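Local coordinates for bromo domain containing protein (Cryptosporidium parvum, PDB 5U9N), which probably reads acetylated lysines, such as those on histone tails, and here contributes its second bromodomain in complex with the inhibitor bromosporine, at residues F27-P32 / K104-N109; R15-L20 / I58-R63; S108-F113 / D125-S130. All coordinates share one frame; numbering follows the deposited sequence.

Interaction 1 (F27-P32 / K104-N109); sequences FLFENP and KLIFSN. With BMF (Bromosporine), chain C.
The aromatic part of the contact is a T-shaped pair between Phe-29 and Phe-107. Their planes stand at 89°, the centroids are 5.4 Å apart, and Phe-107 presents its edge, with CE1 lying 4.1 Å above the middle of the Phe-29 ring. CB of Leu-28 covers the other face of Phe-29, which is therefore sandwiched. CG of Phe-29 lies beside the backbone N (chi1 -39°), anti to the carbonyl carbon, and the ring is thereby directed at helix 96-113.

Aliphatic packing comes from Ile-106. Its CG2 branch is 3.6 Å from Phe-29 CB and also reaches ring atom CD1, approaching at a slant; both side chains point across the gap.

Segment 27-32 belongs to the long loop joining helices 9-20 and 41-50, the ZA loop of a bromodomain, and Phe-27, Leu-28 and Phe-29 stand where many relatives carry the Trp-Pro-Phe shelf. Of the three, Phe-29 packs on helix 96-113.

Two hydrogen bonds join the loop backbone to bromosporine. N04 of the ligand donates to Phe-27 O over 3.1 Å, with a bent N-H...O angle of 136°. The sulfonyl oxygen O07 accepts from Asn-31 N at 3.3 Å. Apolar contacts with the ligand accompany these bonds: Leu-28 CD2 lies 3.6 Å from C10, the edge of Phe-27 meets methyl C01, and Phe-29 CD1 is 4.1 Å from methyl C26.

Interaction 2 (R15-L20 / I58-R63); sequences RILNLL and ITIEKR
Leu-17 reaches from helix 9-20 toward Ile-60 and Glu-61 of helix 57-65, and its side chain carries the contact from segment 15-20. The bond to CB already points across, yet CB itself remains 5.8 Å from Ile-60 CG2. The next atom, CG, lies anti to the backbone N (chi1 -166°), which extends the chain into the gap and leaves the touching to the two methyls. CD1 takes one branch: it meets Ile-60 CG2 at 4.4 Å, a loose apolar contact. CD2 takes the other and comes closer, 3.9 Å from Glu-61 CB, with the backbone N of the same glutamate at 4.1 Å. The leucine thus straddles two successive residues of the facing helix, meeting Glu-61 at the root of its side chain, and the two side chains run at about a right angle to each other.

In bromodomain terms the helices joined are Z and A of the four-helix bundle. The closest pair of CA atoms, Leu-17 and Glu-61, is 7.9 Å apart, so side chains do the bridging. Ile-60 also packs on helix 96-113, touching Phe-99, Leu-102, Val-103 and Ile-106.

The glutamate chain becomes polar only at its carboxylate. CG anti to the backbone N (chi1 179°) and an extended chain beyond it carry OE2 to a salt bridge with Arg-21 NH2. The same guanidinium group is hydrogen-bonded through NE to Asn-18 OD1, so Arg-21 links the two segments at the polar margin of the leucine contact.

Interaction 3 (S108-F113 / D125-S130); sequences SNCMIF and DSAKQS. With BMF (Bromosporine), chain C.
Cys-110 and Met-111 approach Ala-127 from neighbouring positions on one helix, and the alanine methyl receives both. The thiol of Cys-110 stands anti to the backbone N (chi1 180°), which lays SG alongside that methyl, 3.6 Å from Ala-127 CB; the cysteine CB follows at 3.8 Å. Met-111 reaches the same methyl with CG, also 3.8 Å from Ala-127 CB, and then carries on past it. Its sulfur passes over the lysine chain, SD 3.7 Å from Lys-128 CD, and the methionine then bends at chi3 (-84°) to CE. The two long chains meet at about a right angle: methionine runs across the lysine, whose bends at chi2 and chi4 take its amino end away from the contact.

The small residue at the crossing fits the backbone geometry. CA of Cys-110 is 6.4 Å from CA of Ala-127, and the segment axes pass 8.7 Å apart, nearly antiparallel at 153°. These are helices B and C of the bromodomain bundle, consecutive in the chain and connected by the BC loop beside the ligand pocket.

The same SG of Cys-110 also borders bromosporine, 3.8 Å from N24 of the triazole, a van der Waals approach. Phe-113, one turn further on, comes obliquely to the same ring, its CD2 being 3.9 Å from N23, while its own ring makes an edge-to-face pair with Tyr-47. Cys-110 O accepts a hydrogen bond from Asn-114 ND2, and Asn-114 OD1 is hydrogen-bonded to bromosporine; the first bond is consistent with holding the amide in place, as for the conserved asparagine that recognises acetyl-lysine in bromodomains.

In the fold
All three contacts belong to one bromodomain, two joining bundle helices and one joining the ZA loop to a helix. Interaction 1 sits between the others, its centre about 11 Å from that of interaction 2 and about 8 Å from that of interaction 3, whereas the outer two centres are about 17 Å apart. Along the chain the segments of interactions 1 and 2 alternate, and interaction 3 begins on helix 96-113 where interaction 1 ends, sharing Ser-108 and Asn-109. Ile-106 CD1 meets Ile-60 CD1 at 3.4 Å, and Phe-29 CZ lies 3.6 Å from Ala-127 CA. Interactions 1 and 3 both touch bromosporine; interaction 2 lies farther off, the Ile-60 side chain being about 12 Å away.

Interaction 1 (F27-P32 / K104-N109)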
loop_
_atom_site.group_PDB
_atom_site.type_symbol
_atom_site.label_atom_id
_atom_site.label_comp_id
_atom_site.label_asym_id
_atom_site.label_seq_id
_atom_site.Cartn_x
_atom_site.Cartn_y
_atom_site.Cartn_z
ATOM N N PHE A 27 8.708 -6.019 2.579
ATOM C CA PHE A 27 8.448 -7.219 1.770
ATOM C C PHE A 27 7.016 -7.754 2.013
ATOM O O PHE A 27 6.439 -8.370 1.117
ATOM C CB PHE A 27 9.493 -8.331 2.070
ATOM C CG PHE A 27 9.380 -8.965 3.442
ATOM C CD1 PHE A 27 8.568 -10.067 3.648
ATOM C CD2 PHE A 27 10.096 -8.469 4.515
ATOM C CE1 PHE A 27 8.450 -10.639 4.917
ATOM C CE2 PHE A 27 9.939 -9.011 5.789
ATOM C CZ PHE A 27 9.116 -10.091 5.982
ATOM N N LEU A 28 6.446 -7.511 3.216
ATOM C CA LEU A 28 5.093 -7.987 3.551
ATOM C C LEU A 28 4.048 -7.482 2.572
ATOM O O LEU A 28 3.151 -8.226 2.192
ATOM C CB LEU A 28 4.693 -7.539 4.973
ATOM C CG LEU A 28 5.472 -8.167 6.155
ATOM C CD1 LEU A 28 5.089 -7.495 7.475
ATOM C CD2 LEU A 28 5.219 -9.658 6.247
ATOM N N PHE A 29 4.182 -6.229 2.142
ATOM C CA PHE A 29 3.189 -5.554 1.335
ATOM C C PHE A 29 3.567 -5.429 -0.137
ATOM O O PHE A 29 2.867 -4.720 -0.879
ATOM C CB PHE A 29 2.986 -4.158 1.904
ATOM C CG PHE A 29 3.005 -4.118 3.412
ATOM C CD1 PHE A 29 1.952 -4.639 4.148
ATOM C CD2 PHE A 29 4.113 -3.638 4.095
ATOM C CE1 PHE A 29 1.966 -4.600 5.536
ATOM C CE2 PHE A 29 4.122 -3.588 5.491
ATOM C CZ PHE A 29 3.042 -4.062 6.202
ATOM N N GLU A 30 4.629 -6.114 -0.584
ATOM C CA GLU A 30 5.128 -5.949 -1.942
ATOM C C GLU A 30 4.274 -6.689 -2.960
ATOM O O GLU A 30 3.830 -6.085 -3.936
ATOM C CB GLU A 30 6.586 -6.428 -2.028
ATOM C CG GLU A 30 7.255 -6.189 -3.369
ATOM C CD GLU A 30 7.136 -4.777 -3.901
ATOM O OE1 GLU A 30 7.185 -3.832 -3.085
ATOM O OE2 GLU A 30 7.013 -4.612 -5.137
ATOM N N ASN A 31 4.045 -7.974 -2.749
ATOM C CA ASN A 31 3.310 -8.791 -3.710
ATOM C C ASN A 31 2.012 -9.299 -3.099
ATOM O O ASN A 31 1.877 -9.303 -1.873
ATOM C CB ASN A 31 4.184 -9.966 -4.174
ATOM C CG ASN A 31 5.519 -9.509 -4.718
ATOM O OD1 ASN A 31 5.589 -8.703 -5.663
ATOM N ND2 ASN A 31 6.607 -9.945 -4.091
ATOM N N PRO A 32 1.046 -9.762 -3.933
ATOM C CA PRO A 32 -0.232 -10.240 -3.375
ATOM C C PRO A 32 -0.075 -11.414 -2.415
ATOM O O PRO A 32 0.586 -12.400 -2.738
ATOM C CB PRO A 32 -1.037 -10.650 -4.617
ATOM C CG PRO A 32 -0.430 -9.888 -5.736
ATOM C CD PRO A 32 1.033 -9.795 -5.411
ATOM N N LYS A 104 -3.544 2.955 1.753
ATOM C CA LYS A 104 -4.039 2.787 3.114
ATOM C C LYS A 104 -4.816 1.488 3.278
ATOM O O LYS A 104 -4.804 0.915 4.364
ATOM C CB LYS A 104 -4.890 3.957 3.524
ATOM C CG LYS A 104 -4.079 5.208 3.729
ATOM C CD LYS A 104 -4.950 6.326 4.244
ATOM C CE LYS A 104 -4.160 7.421 4.888
ATOM N NZ LYS A 104 -5.047 8.574 5.291
ATOM N N LEU A 105 -5.436 0.996 2.199
ATOM C CA LEU A 105 -6.136 -0.304 2.181
ATOM C C LEU A 105 -5.169 -1.465 2.520
ATOM O O LEU A 105 -5.564 -2.413 3.186
ATOM C CB LEU A 105 -6.772 -0.528 0.783
ATOM C CG LEU A 105 -7.479 -1.841 0.536
ATOM C CD1 LEU A 105 -8.713 -1.968 1.394
ATOM C CD2 LEU A 105 -7.839 -1.971 -0.908
ATOM N N ILE A 106 -3.922 -1.382 2.040
ATOM C CA ILE A 106 -2.856 -2.361 2.300
ATOM C C ILE A 106 -2.609 -2.467 3.805
ATOM O O ILE A 106 -2.478 -3.557 4.327
ATOM C CB ILE A 106 -1.542 -1.935 1.553
ATOM C CG1 ILE A 106 -1.709 -2.067 0.037
ATOM C CG2 ILE A 106 -0.314 -2.764 2.013
ATOM C CD1 ILE A 106 -0.552 -1.476 -0.773
ATOM N N PHE A 107 -2.472 -1.339 4.477
ATOM C CA PHE A 107 -2.160 -1.314 5.908
ATOM C C PHE A 107 -3.379 -1.644 6.793
ATOM O O PHE A 107 -3.182 -2.281 7.820
ATOM C CB PHE A 107 -1.567 0.051 6.299
ATOM C CG PHE A 107 -0.351 0.431 5.469
ATOM C CD1 PHE A 107 0.627 -0.511 5.163
ATOM C CD2 PHE A 107 -0.221 1.707 4.941
ATOM C CE1 PHE A 107 1.710 -0.179 4.350
ATOM C CE2 PHE A 107 0.850 2.029 4.105
ATOM C CZ PHE A 107 1.789 1.074 3.790
ATOM N N SER A 108 -4.625 -1.280 6.394
ATOM C CA SER A 108 -5.799 -1.602 7.194
ATOM C C SER A 108 -6.170 -3.060 7.061
ATOM O O SER A 108 -6.695 -3.639 8.014
ATOM C CB SER A 108 -6.989 -0.723 6.809
ATOM O OG SER A 108 -7.405 -0.899 5.469
ATOM N N ASN A 109 -5.932 -3.669 5.887
ATOM C CA ASN A 109 -6.206 -5.106 5.715
ATOM C C ASN A 109 -5.256 -5.909 6.610
ATOM O O ASN A 109 -5.672 -6.846 7.287
ATOM C CB ASN A 109 -6.017 -5.533 4.250
ATOM C CG ASN A 109 -7.085 -5.024 3.320
ATOM O OD1 ASN A 109 -8.124 -4.515 3.743
ATOM N ND2 ASN A 109 -6.841 -5.141 2.026
HETATM C C10 BMF C . 3.621 -12.349 4.423
HETATM N N12 BMF C . 1.861 -10.812 4.705
HETATM C C15 BMF C . 0.761 -12.223 6.958
HETATM C C17 BMF C . 0.412 -14.107 8.574
HETATM C C20 BMF C . 0.688 -15.602 11.401
HETATM C C22 BMF C . 1.889 -12.625 6.291
HETATM C C26 BMF C . 0.258 -8.357 4.018
HETATM C C28 BMF C . 5.552 -13.769 4.197
HETATM C C01 BMF C . 7.191 -13.554 2.292
HETATM C C02 BMF C . 5.941 -13.128 3.023
HETATM C C03 BMF C . 5.137 -12.069 2.562
HETATM N N04 BMF C . 5.489 -11.348 1.388
HETATM S S05 BMF C . 4.797 -11.529 -0.076
HETATM C C06 BMF C . 3.065 -11.487 0.175
HETATM O O07 BMF C . 5.171 -10.387 -0.854
HETATM O O08 BMF C . 5.156 -12.831 -0.548
HETATM C C09 BMF C . 4.000 -11.683 3.262
HETATM C C11 BMF C . 2.420 -11.911 5.159
HETATM N N13 BMF C . 0.731 -10.419 5.384
HETATM C C14 BMF C . 0.130 -11.039 6.457
HETATM N N16 BMF C . 0.139 -12.852 8.072
HETATM O O18 BMF C . -0.397 -14.352 9.639
HETATM C C19 BMF C . -0.296 -15.677 10.264
HETATM O O21 BMF C . 1.258 -14.869 8.155
HETATM N N23 BMF C . -0.981 -10.383 6.765
HETATM N N24 BMF C . -1.096 -9.316 5.878
HETATM C C25 BMF C . -0.065 -9.343 5.078
HETATM C C27 BMF C . 4.415 -13.395 4.887
#

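Interaction 2 (R15-L20 / I58-R63)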
loop_
_atom_site.group_PDB
_atom_site.type_symbol
_atom_site.label_atom_id
_atom_site.label_comp_id
_atom_site.label_asym_id
_atom_site.label_seq_id
_atom_site.Cartn_x
_atom_site.Cartn_y
_atom_site.Cartn_z
ATOM N N ARG A 15 7.161 7.954 -6.453
ATOM C CA ARG A 15 8.257 8.376 -5.563
ATOM C C ARG A 15 7.941 7.961 -4.118
ATOM O O ARG A 15 8.779 7.346 -3.462
ATOM C CB ARG A 15 8.449 9.906 -5.633
ATOM C CG ARG A 15 9.648 10.420 -4.849
ATOM C CD ARG A 15 9.699 11.951 -4.820
ATOM N NE ARG A 15 8.613 12.540 -4.015
ATOM C CZ ARG A 15 8.601 12.633 -2.683
ATOM N NH1 ARG A 15 9.609 12.153 -1.966
ATOM N NH2 ARG A 15 7.574 13.192 -2.062
ATOM N N ILE A 16 6.730 8.290 -3.636
ATOM C CA ILE A 16 6.322 7.982 -2.265
ATOM C C ILE A 16 6.202 6.458 -2.058
ATOM O O ILE A 16 6.644 5.950 -1.032
ATOM C CB ILE A 16 5.005 8.713 -1.909
ATOM C CG1 ILE A 16 5.287 10.226 -1.752
ATOM C CG2 ILE A 16 4.364 8.120 -0.621
ATOM C CD1 ILE A 16 4.067 11.081 -1.672
ATOM N N LEU A 17 5.634 5.746 -3.027
ATOM C CA LEU A 17 5.544 4.280 -2.991
ATOM C C LEU A 17 6.942 3.659 -2.849
ATOM O O LEU A 17 7.138 2.762 -2.031
ATOM C CB LEU A 17 4.885 3.772 -4.281
ATOM C CG LEU A 17 4.411 2.318 -4.269
ATOM C CD1 LEU A 17 3.124 2.173 -3.490
ATOM C CD2 LEU A 17 4.210 1.815 -5.688
ATOM N N ASN A 18 7.915 4.163 -3.626
ATOM C CA ASN A 18 9.296 3.688 -3.563
ATOM C C ASN A 18 9.947 3.984 -2.207
ATOM O O ASN A 18 10.840 3.246 -1.802
ATOM C CB ASN A 18 10.143 4.317 -4.687
ATOM C CG ASN A 18 9.970 3.643 -6.029
ATOM O OD1 ASN A 18 9.469 2.520 -6.133
ATOM N ND2 ASN A 18 10.454 4.285 -7.079
ATOM N N LEU A 19 9.542 5.067 -1.530
ATOM C CA LEU A 19 10.056 5.371 -0.195
ATOM C C LEU A 19 9.440 4.420 0.864
ATOM O O LEU A 19 10.129 4.047 1.794
ATOM C CB LEU A 19 9.799 6.839 0.187
ATOM C CG LEU A 19 10.668 7.856 -0.516
ATOM C CD1 LEU A 19 10.090 9.234 -0.377
ATOM C CD2 LEU A 19 12.104 7.838 0.036
ATOM N N LEU A 20 8.180 3.986 0.698
ATOM C CA LEU A 20 7.598 2.990 1.617
ATOM C C LEU A 20 8.231 1.613 1.448
ATOM O O LEU A 20 8.131 0.790 2.358
ATOM C CB LEU A 20 6.105 2.853 1.395
ATOM C CG LEU A 20 5.258 4.013 1.779
ATOM C CD1 LEU A 20 3.854 3.768 1.346
ATOM C CD2 LEU A 20 5.355 4.285 3.267
ATOM N N ILE A 58 3.123 -3.667 -5.758
ATOM C CA ILE A 58 3.363 -3.970 -7.177
ATOM C C ILE A 58 2.052 -3.794 -7.971
ATOM O O ILE A 58 2.092 -3.293 -9.095
ATOM C CB ILE A 58 3.992 -5.388 -7.364
ATOM C CG1 ILE A 58 4.583 -5.542 -8.790
ATOM C CG2 ILE A 58 2.979 -6.518 -7.088
ATOM C CD1 ILE A 58 5.730 -4.500 -9.139
ATOM N N THR A 59 0.889 -4.123 -7.350
ATOM C CA THR A 59 -0.432 -3.954 -7.986
ATOM C C THR A 59 -0.757 -2.450 -8.145
ATOM O O THR A 59 -1.281 -2.057 -9.168
ATOM C CB THR A 59 -1.523 -4.678 -7.179
ATOM O OG1 THR A 59 -1.302 -6.071 -7.263
ATOM C CG2 THR A 59 -2.917 -4.378 -7.688
ATOM N N ILE A 60 -0.427 -1.631 -7.150
ATOM C CA ILE A 60 -0.641 -0.179 -7.232
ATOM C C ILE A 60 0.293 0.415 -8.295
ATOM O O ILE A 60 -0.154 1.230 -9.107
ATOM C CB ILE A 60 -0.433 0.506 -5.853
ATOM C CG1 ILE A 60 -1.529 0.088 -4.874
ATOM C CG2 ILE A 60 -0.421 2.025 -6.012
ATOM C CD1 ILE A 60 -1.299 0.597 -3.404
ATOM N N GLU A 61 1.605 0.047 -8.249
ATOM C CA GLU A 61 2.606 0.510 -9.236
ATOM C C GLU A 61 2.149 0.228 -10.661
ATOM O O GLU A 61 2.248 1.100 -11.511
ATOM C CB GLU A 61 3.976 -0.167 -9.006
ATOM C CG GLU A 61 5.034 0.277 -10.025
ATOM C CD GLU A 61 6.464 -0.129 -9.723
ATOM O OE1 GLU A 61 7.387 0.524 -10.261
ATOM O OE2 GLU A 61 6.665 -1.087 -8.941
ATOM N N LYS A 62 1.681 -0.996 -10.928
ATOM C CA LYS A 62 1.185 -1.364 -12.255
ATOM C C LYS A 62 -0.096 -0.571 -12.628
ATOM O O LYS A 62 -0.285 -0.259 -13.798
ATOM C CB LYS A 62 0.914 -2.877 -12.334
ATOM C CG LYS A 62 2.195 -3.712 -12.425
ATOM C CD LYS A 62 1.896 -5.216 -12.434
ATOM C CE LYS A 62 3.141 -6.053 -12.615
ATOM N N ARG A 63 -0.961 -0.238 -11.638
ATOM C CA ARG A 63 -2.154 0.586 -11.896
ATOM C C ARG A 63 -1.775 2.066 -12.225
ATOM O O ARG A 63 -2.510 2.727 -12.965
ATOM C CB ARG A 63 -3.112 0.560 -10.707
ATOM C CG ARG A 63 -3.916 -0.718 -10.558
ATOM C CD ARG A 63 -5.199 -0.457 -9.796
ATOM N NE ARG A 63 -5.705 -1.656 -9.137
ATOM C CZ ARG A 63 -6.875 -1.732 -8.504
ATOM N NH1 ARG A 63 -7.249 -2.864 -7.920
ATOM N NH2 ARG A 63 -7.684 -0.674 -8.456
#

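Interaction 3 (S108-F113 / D125-S130)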
loop_
_atom_site.group_PDB
_atom_site.type_symbol
_atom_site.label_atom_id
_atom_site.label_comp_id
_atom_site.label_asym_id
_atom_site.label_seq_id
_atom_site.Cartn_x
_atom_site.Cartn_y
_atom_site.Cartn_z
ATOM N N SER A 108 -4.625 -1.280 6.394
ATOM C CA SER A 108 -5.799 -1.602 7.194
ATOM C C SER A 108 -6.170 -3.060 7.061
ATOM O O SER A 108 -6.695 -3.639 8.014
ATOM C CB SER A 108 -6.989 -0.723 6.809
ATOM O OG SER A 108 -7.405 -0.899 5.469
ATOM N N ASN A 109 -5.932 -3.669 5.887
ATOM C CA ASN A 109 -6.206 -5.106 5.715
ATOM C C ASN A 109 -5.256 -5.909 6.610
ATOM O O ASN A 109 -5.672 -6.846 7.287
ATOM C CB ASN A 109 -6.017 -5.533 4.250
ATOM C CG ASN A 109 -7.085 -5.024 3.320
ATOM O OD1 ASN A 109 -8.124 -4.515 3.743
ATOM N ND2 ASN A 109 -6.841 -5.141 2.026
ATOM N N CYS A 110 -4.004 -5.497 6.648
ATOM C CA CYS A 110 -3.002 -6.140 7.472
ATOM C C CYS A 110 -3.330 -5.968 8.955
ATOM O O CYS A 110 -3.153 -6.896 9.726
ATOM C CB CYS A 110 -1.618 -5.590 7.147
ATOM S SG CYS A 110 -0.295 -6.323 8.121
ATOM N N MET A 111 -3.822 -4.812 9.342
ATOM C CA MET A 111 -4.157 -4.550 10.738
ATOM C C MET A 111 -5.505 -5.179 11.133
ATOM O O MET A 111 -5.713 -5.416 12.315
ATOM C CB MET A 111 -4.149 -3.038 11.013
ATOM C CG MET A 111 -2.722 -2.454 10.988
ATOM S SD MET A 111 -2.622 -0.770 11.574
ATOM C CE MET A 111 -3.053 0.122 10.100
ATOM N N ILE A 112 -6.383 -5.517 10.168
ATOM C CA ILE A 112 -7.634 -6.260 10.483
ATOM C C ILE A 112 -7.334 -7.771 10.594
ATOM O O ILE A 112 -7.925 -8.452 11.435
ATOM C CB ILE A 112 -8.740 -5.990 9.414
ATOM C CG1 ILE A 112 -9.243 -4.565 9.551
ATOM C CG2 ILE A 112 -9.933 -6.997 9.524
ATOM C CD1 ILE A 112 -9.865 -4.046 8.398
ATOM N N PHE A 113 -6.465 -8.299 9.718
ATOM C CA PHE A 113 -6.195 -9.727 9.650
ATOM C C PHE A 113 -5.234 -10.213 10.746
ATOM O O PHE A 113 -5.347 -11.367 11.176
ATOM C CB PHE A 113 -5.613 -10.088 8.263
ATOM C CG PHE A 113 -5.510 -11.580 7.992
ATOM C CD1 PHE A 113 -6.651 -12.349 7.808
ATOM C CD2 PHE A 113 -4.274 -12.208 7.930
ATOM C CE1 PHE A 113 -6.561 -13.734 7.595
ATOM C CE2 PHE A 113 -4.182 -13.587 7.726
ATOM C CZ PHE A 113 -5.329 -14.344 7.547
ATOM N N ASP A 125 2.323 -4.334 13.639
ATOM C CA ASP A 125 3.152 -3.160 13.973
ATOM C C ASP A 125 3.892 -2.625 12.762
ATOM O O ASP A 125 4.152 -1.434 12.700
ATOM C CB ASP A 125 4.183 -3.500 15.075
ATOM C CG ASP A 125 3.587 -3.862 16.435
ATOM O OD1 ASP A 125 2.383 -3.584 16.651
ATOM O OD2 ASP A 125 4.342 -4.377 17.301
ATOM N N SER A 126 4.282 -3.503 11.829
ATOM C CA SER A 126 4.974 -3.079 10.600
ATOM C C SER A 126 4.017 -2.278 9.709
ATOM O O SER A 126 4.432 -1.278 9.134
ATOM C CB SER A 126 5.530 -4.286 9.840
ATOM O OG SER A 126 6.565 -4.907 10.578
ATOM N N ALA A 127 2.735 -2.742 9.588
ATOM C CA ALA A 127 1.676 -2.037 8.825
ATOM C C ALA A 127 1.411 -0.684 9.425
ATOM O O ALA A 127 1.210 0.291 8.694
ATOM C CB ALA A 127 0.388 -2.844 8.838
ATOM N N LYS A 128 1.351 -0.629 10.769
ATOM C CA LYS A 128 1.100 0.603 11.499
ATOM C C LYS A 128 2.201 1.655 11.241
ATOM O O LYS A 128 1.887 2.830 11.135
ATOM C CB LYS A 128 0.994 0.307 13.005
ATOM C CG LYS A 128 0.521 1.474 13.866
ATOM C CD LYS A 128 -0.938 1.900 13.545
ATOM C CE LYS A 128 -1.431 3.054 14.394
ATOM N NZ LYS A 128 -1.437 2.721 15.850
ATOM N N GLN A 129 3.464 1.239 11.143
ATOM C CA GLN A 129 4.585 2.176 10.965
ATOM C C GLN A 129 4.705 2.633 9.524
ATOM O O GLN A 129 5.145 3.748 9.288
ATOM C CB GLN A 129 5.917 1.555 11.421
ATOM C CG GLN A 129 6.021 1.397 12.934
ATOM C CD GLN A 129 7.080 0.383 13.320
ATOM O OE1 GLN A 129 8.075 0.173 12.599
ATOM N NE2 GLN A 129 6.902 -0.261 14.475
ATOM N N SER A 130 4.357 1.786 8.563
ATOM C CA SER A 130 4.371 2.198 7.156
ATOM C C SER A 130 3.206 3.151 6.882
ATOM O O SER A 130 3.356 4.064 6.084
ATOM C CB SER A 130 4.323 0.997 6.222
ATOM O OG SER A 130 5.609 0.412 6.129
HETATM C C10 BMF C . 3.621 -12.349 4.423
HETATM N N12 BMF C . 1.861 -10.812 4.705
HETATM C C15 BMF C . 0.761 -12.223 6.958
HETATM C C17 BMF C . 0.412 -14.107 8.574
HETATM C C20 BMF C . 0.688 -15.602 11.401
HETATM C C22 BMF C . 1.889 -12.625 6.291
HETATM C C26 BMF C . 0.258 -8.357 4.018
HETATM C C28 BMF C . 5.552 -13.769 4.197
HETATM C C01 BMF C . 7.191 -13.554 2.292
HETATM C C02 BMF C . 5.941 -13.128 3.023
HETATM C C03 BMF C . 5.137 -12.069 2.562
HETATM N N04 BMF C . 5.489 -11.348 1.388
HETATM S S05 BMF C . 4.797 -11.529 -0.076
HETATM C C06 BMF C . 3.065 -11.487 0.175
HETATM O O07 BMF C . 5.171 -10.387 -0.854
HETATM O O08 BMF C . 5.156 -12.831 -0.548
HETATM C C09 BMF C . 4.000 -11.683 3.262
HETATM C C11 BMF C . 2.420 -11.911 5.159
HETATM N N13 BMF C . 0.731 -10.419 5.384
HETATM C C14 BMF C . 0.130 -11.039 6.457
HETATM N N16 BMF C . 0.139 -12.852 8.072
HETATM O O18 BMF C . -0.397 -14.352 9.639
HETATM C C19 BMF C . -0.296 -15.677 10.264
HETATM O O21 BMF C . 1.258 -14.869 8.155
HETATM N N23 BMF C . -0.981 -10.383 6.765
HETATM N N24 BMF C . -1.096 -9.316 5.878
HETATM C C25 BMF C . -0.065 -9.343 5.078
HETATM C C27 BMF C . 4.415 -13.395 4.887
#